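Local coordinates for protein mandelate racemase/muconate lactonizing enzyme/Enolase superfamily (Rhodobacter sphaeroides, PDB 2HZG) that belongs to the enolase superfamily, pairing an N-terminal alpha/beta domain with a TIM-barrel-like domain that holds a sodium ion in the model, at residues D80-I85 / G105-L110; I276-G279 / G283-P286. All coordinates share one frame; numbering follows the deposited sequence.

Interaction 1 (D80-I85 / G105-L110); sequences DDIARI and GIEMAL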
ATOM      1  N   ASP A  80      14.936 -12.793  17.265  1.00 24.09           N
ATOM      2  CA  ASP A  80      13.535 -12.792  17.657  1.00 23.70           C
ATOM      3  C   ASP A  80      12.975 -11.406  17.931  1.00 22.41           C
ATOM      4  O   ASP A  80      11.791 -11.193  17.725  1.00 22.35           O
ATOM      5  CB  ASP A  80      13.311 -13.665  18.887  1.00 24.78           C
ATOM      6  CG  ASP A  80      13.382 -15.146  18.574  1.00 27.28           C
ATOM      7  OD1 ASP A  80      13.558 -15.531  17.391  1.00 30.86           O
ATOM      8  OD2 ASP A  80      13.261 -15.930  19.527  1.00 31.95           O
ATOM      9  N   ASP A  81      13.809 -10.484  18.420  1.00 21.39           N
ATOM     10  CA  ASP A  81      13.383  -9.092  18.626  1.00 20.47           C
ATOM     11  C   ASP A  81      13.129  -8.344  17.324  1.00 19.24           C
ATOM     12  O   ASP A  81      12.334  -7.424  17.313  1.00 18.12           O
ATOM     13  CB  ASP A  81      14.387  -8.308  19.453  1.00 21.03           C
ATOM     14  CG  ASP A  81      14.355  -8.696  20.917  1.00 24.17           C
ATOM     15  OD1 ASP A  81      13.250  -8.706  21.520  1.00 27.10           O
ATOM     16  OD2 ASP A  81      15.441  -9.004  21.441  1.00 25.66           O
ATOM     17  N   ILE A  82      13.798  -8.744  16.239  1.00 18.26           N
ATOM     18  CA  ILE A  82      13.557  -8.122  14.928  1.00 17.67           C
ATOM     19  C   ILE A  82      12.121  -8.387  14.492  1.00 17.34           C
ATOM     20  O   ILE A  82      11.383  -7.453  14.169  1.00 16.62           O
ATOM     21  CB  ILE A  82      14.567  -8.578  13.838  1.00 16.96           C
ATOM     22  CG1 ILE A  82      16.010  -8.213  14.273  1.00 16.89           C
ATOM     23  CG2 ILE A  82      14.175  -7.945  12.484  1.00 16.77           C
ATOM     24  CD1 ILE A  82      17.145  -8.657  13.310  1.00 16.91           C
ATOM     25  N   ALA A  83      11.740  -9.661  14.514  1.00 17.80           N
ATOM     26  CA  ALA A  83      10.355 -10.088  14.266  1.00 18.38           C
ATOM     27  C   ALA A  83       9.373  -9.350  15.174  1.00 18.21           C
ATOM     28  O   ALA A  83       8.327  -8.856  14.714  1.00 17.80           O
ATOM     29  CB  ALA A  83      10.213 -11.619  14.418  1.00 18.46           C
ATOM     30  N   ARG A  84       9.735  -9.240  16.452  1.00 17.90           N
ATOM     31  CA  ARG A  84       8.885  -8.583  17.436  1.00 17.92           C
ATOM     32  C   ARG A  84       8.676  -7.114  17.081  1.00 17.02           C
ATOM     33  O   ARG A  84       7.547  -6.609  17.099  1.00 16.68           O
ATOM     34  CB  ARG A  84       9.481  -8.723  18.842  1.00 18.57           C
ATOM     35  CG  ARG A  84       8.549  -8.303  19.962  1.00 21.17           C
ATOM     36  CD  ARG A  84       9.265  -8.355  21.349  1.00 21.99           C
ATOM     37  NE  ARG A  84      10.490  -7.551  21.370  1.00 19.73           N
ATOM     38  CZ  ARG A  84      10.506  -6.223  21.412  1.00 18.34           C
ATOM     39  NH1 ARG A  84       9.366  -5.531  21.439  1.00 17.80           N
ATOM     40  NH2 ARG A  84      11.665  -5.583  21.427  1.00 17.95           N
ATOM     41  N   ILE A  85       9.771  -6.433  16.768  1.00 16.19           N
ATOM     42  CA  ILE A  85       9.716  -5.029  16.424  1.00 15.80           C
ATOM     43  C   ILE A  85       8.915  -4.790  15.137  1.00 15.80           C
ATOM     44  O   ILE A  85       8.097  -3.851  15.064  1.00 15.90           O
ATOM     45  CB  ILE A  85      11.146  -4.415  16.336  1.00 15.61           C
ATOM     46  CG1 ILE A  85      11.759  -4.324  17.751  1.00 15.72           C
ATOM     47  CG2 ILE A  85      11.109  -3.028  15.649  1.00 14.43           C
ATOM     48  CD1 ILE A  85      13.292  -4.051  17.791  1.00 14.57           C
ATOM     49  N   GLY A 105      13.963  -0.696   5.457  1.00 14.07           N
ATOM     50  CA  GLY A 105      15.336  -0.243   5.701  1.00 14.30           C
ATOM     51  C   GLY A 105      15.746  -0.425   7.162  1.00 15.02           C
ATOM     52  O   GLY A 105      16.880  -0.793   7.444  1.00 13.73           O
ATOM     53  N   ILE A 106      14.804  -0.176   8.077  1.00 15.10           N
ATOM     54  CA  ILE A 106      15.037  -0.351   9.520  1.00 15.13           C
ATOM     55  C   ILE A 106      15.295  -1.808   9.844  1.00 15.30           C
ATOM     56  O   ILE A 106      16.262  -2.127  10.510  1.00 15.88           O
ATOM     57  CB  ILE A 106      13.838   0.160  10.357  1.00 14.69           C
ATOM     58  CG1 ILE A 106      13.736   1.682  10.236  1.00 15.02           C
ATOM     59  CG2 ILE A 106      13.932  -0.299  11.865  1.00 14.90           C
ATOM     60  CD1 ILE A 106      12.390   2.238  10.600  1.00 13.99           C
ATOM     61  N   GLU A 107      14.431  -2.684   9.346  1.00 14.44           N
ATOM     62  CA  GLU A 107      14.489  -4.107   9.632  1.00 14.68           C
ATOM     63  C   GLU A 107      15.804  -4.727   9.111  1.00 14.58           C
ATOM     64  O   GLU A 107      16.474  -5.473   9.829  1.00 14.20           O
ATOM     65  CB  GLU A 107      13.232  -4.790   9.054  1.00 14.47           C
ATOM     66  CG  GLU A 107      12.947  -6.230   9.539  1.00 13.49           C
ATOM     67  CD  GLU A 107      13.681  -7.288   8.707  1.00 14.61           C
ATOM     68  OE1 GLU A 107      14.582  -6.952   7.866  1.00 14.52           O
ATOM     69  OE2 GLU A 107      13.340  -8.471   8.867  1.00 14.90           O
ATOM     70  N   MET A 108      16.184  -4.418   7.874  1.00 14.22           N
ATOM     71  CA  MET A 108      17.444  -4.939   7.366  1.00 14.04           C
ATOM     72  C   MET A 108      18.656  -4.385   8.139  1.00 14.13           C
ATOM     73  O   MET A 108      19.632  -5.113   8.314  1.00 14.33           O
ATOM     74  CB  MET A 108      17.587  -4.758   5.840  1.00 14.66           C
ATOM     75  CG  MET A 108      17.934  -3.381   5.366  1.00 14.89           C
ATOM     76  SD  MET A 108      18.229  -3.287   3.574  1.00 15.83           S
ATOM     77  CE  MET A 108      16.602  -3.788   2.985  1.00 15.59           C
ATOM     78  N   ALA A 109      18.571  -3.130   8.615  1.00 13.31           N
ATOM     79  CA  ALA A 109      19.631  -2.531   9.450  1.00 13.70           C
ATOM     80  C   ALA A 109      19.780  -3.263  10.781  1.00 14.21           C
ATOM     81  O   ALA A 109      20.875  -3.317  11.337  1.00 14.94           O
ATOM     82  CB  ALA A 109      19.366  -1.023   9.696  1.00 13.05           C
ATOM     83  N   LEU A 110      18.676  -3.826  11.283  1.00 13.95           N
ATOM     84  CA  LEU A 110      18.697  -4.666  12.486  1.00 14.11           C
ATOM     85  C   LEU A 110      19.442  -5.979  12.281  1.00 13.84           C
ATOM     86  O   LEU A 110      20.230  -6.387  13.146  1.00 14.40           O
ATOM     87  CB  LEU A 110      17.269  -4.934  13.013  1.00 14.07           C
ATOM     88  CG  LEU A 110      16.447  -3.697  13.369  1.00 14.79           C
ATOM     89  CD1 LEU A 110      15.142  -4.131  14.050  1.00 15.42           C
ATOM     90  CD2 LEU A 110      17.282  -2.779  14.259  1.00 14.70           C
TER
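Ile82 and Leu110 carry the apolar part of this contact, between two helices that run almost antiparallel, their axes 10.2 Å apart at an angle of 169°. The CA atoms of these two residues face each other at 6.7 Å, and their side chains slide past one another in opposite directions. CG1 of Ile82 meets CB of Leu110 at 3.7 Å, and the terminal CD1 of Ile82 reaches the Leu110 backbone, 3.7 Å from its carbonyl carbon C. One turn further along, Ile85 comes in at a slant, its CD1 4.2 Å from CD1 of Leu110, so the leucine is met by both isoleucines.

The second branch of Ile82 packs on the stem of Glu107. Its CG2 lies anti to its own backbone N and rests 3.6 Å from CG of Glu107, the two side chains crossing at about a right angle. Glu107 bends at chi2 (-86°), which brings its carboxylate back so that OE2 is also near the methyl. The acid is buried but well supplied with donors: OE1 accepts from Leu284 N, while OE2 accepts from Gly285 N and Trp111 NE1. Those N-H groups would probably stabilise its negative charge.

No hydrogen bond joins the two helices. Away from the interface, Arg84 and Asp81 form a salt bridge within helix 79-92: Arg84 NE donates to Asp81 OD1 at 3.0 Å, nearly straight at 169° and in the guanidinium plane, and the oxygen receives it on its anti lone pair.

Both helices belong to the N-terminal domain. Leu110 also touches Val33 on strand 27-35, Ile82 packs on Trp111 and Leu114 further along helix 99-118, and Glu107 meets Pro286 in the first turn of helix 284-297, a helix of the barrel domain.

Interaction 2 (I276-G279 / G283-P286); sequences IDCG and GLGP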
ATOM      1  N   ILE A 276      11.557 -10.507  -5.230  1.00 13.61           N
ATOM      2  CA  ILE A 276      11.287  -9.776  -3.995  1.00 13.24           C
ATOM      3  C   ILE A 276      12.361  -8.742  -3.707  1.00 13.40           C
ATOM      4  O   ILE A 276      13.551  -9.023  -3.769  1.00 12.37           O
ATOM      5  CB  ILE A 276      11.151 -10.736  -2.781  1.00 13.02           C
ATOM      6  CG1 ILE A 276      10.014 -11.752  -3.014  1.00 12.60           C
ATOM      7  CG2 ILE A 276      11.038  -9.938  -1.459  1.00 11.95           C
ATOM      8  CD1 ILE A 276       8.609 -11.150  -3.090  1.00 12.19           C
ATOM      9  N   ASP A 277      11.899  -7.536  -3.397  1.00 13.99           N
ATOM     10  CA  ASP A 277      12.755  -6.457  -2.986  1.00 14.89           C
ATOM     11  C   ASP A 277      12.695  -6.335  -1.463  1.00 15.33           C
ATOM     12  O   ASP A 277      11.669  -5.949  -0.918  1.00 15.85           O
ATOM     13  CB  ASP A 277      12.302  -5.148  -3.646  1.00 14.98           C
ATOM     14  CG  ASP A 277      13.373  -4.090  -3.597  1.00 16.48           C
ATOM     15  OD1 ASP A 277      13.894  -3.824  -2.507  1.00 17.74           O
ATOM     16  OD2 ASP A 277      13.716  -3.508  -4.639  1.00 20.17           O
ATOM     17  N   CYS A 278      13.791  -6.666  -0.778  1.00 15.38           N
ATOM     18  CA  CYS A 278      13.862  -6.480   0.696  1.00 15.42           C
ATOM     19  C   CYS A 278      13.659  -5.028   1.123  1.00 15.13           C
ATOM     20  O   CYS A 278      13.205  -4.782   2.227  1.00 14.98           O
ATOM     21  CB  CYS A 278      15.179  -7.009   1.259  1.00 14.72           C
ATOM     22  SG  CYS A 278      15.155  -8.778   1.216  1.00 17.41           S
ATOM     23  N   GLY A 279      13.995  -4.084   0.245  1.00 14.14           N
ATOM     24  CA  GLY A 279      13.781  -2.655   0.503  1.00 13.92           C
ATOM     25  C   GLY A 279      12.333  -2.175   0.409  1.00 13.69           C
ATOM     26  O   GLY A 279      12.059  -0.995   0.652  1.00 13.99           O
ATOM     27  N   GLY A 283      11.820  -5.873   4.694  1.00 16.83           N
ATOM     28  CA  GLY A 283      13.140  -6.369   5.041  1.00 15.85           C
ATOM     29  C   GLY A 283      13.319  -7.855   4.827  1.00 15.46           C
ATOM     30  O   GLY A 283      12.620  -8.469   4.019  1.00 14.23           O
ATOM     31  N   LEU A 284      14.272  -8.430   5.557  1.00 14.89           N
ATOM     32  CA  LEU A 284      14.713  -9.810   5.319  1.00 15.15           C
ATOM     33  C   LEU A 284      13.688 -10.827   5.792  1.00 14.70           C
ATOM     34  O   LEU A 284      13.510 -11.864   5.159  1.00 14.70           O
ATOM     35  CB  LEU A 284      16.060 -10.076   6.010  1.00 14.79           C
ATOM     36  CG  LEU A 284      17.370  -9.651   5.289  1.00 17.21           C
ATOM     37  CD1 LEU A 284      17.317  -8.289   4.629  1.00 18.31           C
ATOM     38  CD2 LEU A 284      18.610  -9.780   6.193  1.00 15.67           C
ATOM     39  N   GLY A 285      13.051 -10.537   6.922  1.00 14.52           N
ATOM     40  CA  GLY A 285      12.058 -11.440   7.498  1.00 15.03           C
ATOM     41  C   GLY A 285      10.957 -11.836   6.529  1.00 14.22           C
ATOM     42  O   GLY A 285      10.783 -13.026   6.258  1.00 14.81           O
ATOM     43  N   PRO A 286      10.158 -10.852   6.055  1.00 14.45           N
ATOM     44  CA  PRO A 286       9.074 -11.156   5.099  1.00 14.66           C
ATOM     45  C   PRO A 286       9.603 -11.794   3.820  1.00 14.71           C
ATOM     46  O   PRO A 286       8.969 -12.695   3.291  1.00 15.50           O
ATOM     47  CB  PRO A 286       8.455  -9.782   4.812  1.00 13.86           C
ATOM     48  CG  PRO A 286       8.779  -8.988   6.045  1.00 15.14           C
ATOM     49  CD  PRO A 286      10.155  -9.428   6.431  1.00 14.16           C
TER
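Cys278 lays its side chain over one face of the flat peptide group joining Gly283 to Leu284, with CB almost directly above the Gly283 carbonyl carbon C at 4.1 Å and SG 3.8 Å from the carbonyl O. The N-H of that group turns to Glu107. This is the loop that links strand to helix in a beta-alpha-beta unit of the TIM-like barrel: strand 273-276 ends, a short helix 278-281 follows, and helix 284-297 starts at its N-cap, Gly283.

Across the loop, Gly283 N gives a weak hydrogen bond to Cys278 O over 3.0 Å, bent to 123° at the hydrogen. Gly283 CA also lies close to that oxygen, at 3.2 Å in a CA-H...O contact, so the carbonyl is held by two modest interactions. With phi 98° and psi -156°, Gly283 has a backbone shape that would press any CB into the carbonyl O of the preceding residue, which is reason enough for a glycine.

The other flat group, the Asp277 carboxylate, points elsewhere. Asp277 is the N-cap of the weakly bonded short helix, and its OD1 accepts a weak capping bond from Gly279 N at 2.8 Å; OD2 accepts from His304 ND1, just beyond the neighbouring strand 300-303. Met108 of helix 99-118 packs on Cys278 and Leu284. Leu284 leaves its backbone heading away from segment 276-279, yet its CD1 comes back within 4.1 Å of Cys278 SG.

In the fold
From the N terminus, the chain lays down the three-stranded antiparallel sheet 5-14, 27-35, 38-44, then helix 79-92, and doubles back through helix 99-118; interaction 1 closes this helical hairpin inside the N-terminal domain. Much later, in the barrel domain, interaction 2 closes a short loop between strand 273-276 and helix 284-297. The two closures lie in series, neither nesting nor crossing, but their centres are only about 11 Å apart. Glu107 and Met108 of helix 99-118 bridge them: the Glu107 carboxylate grips the start of helix 284-297, and CE of Met108 is 3.6 Å from Cys278 O. Together they tie the N-terminal domain to the start of a barrel helix.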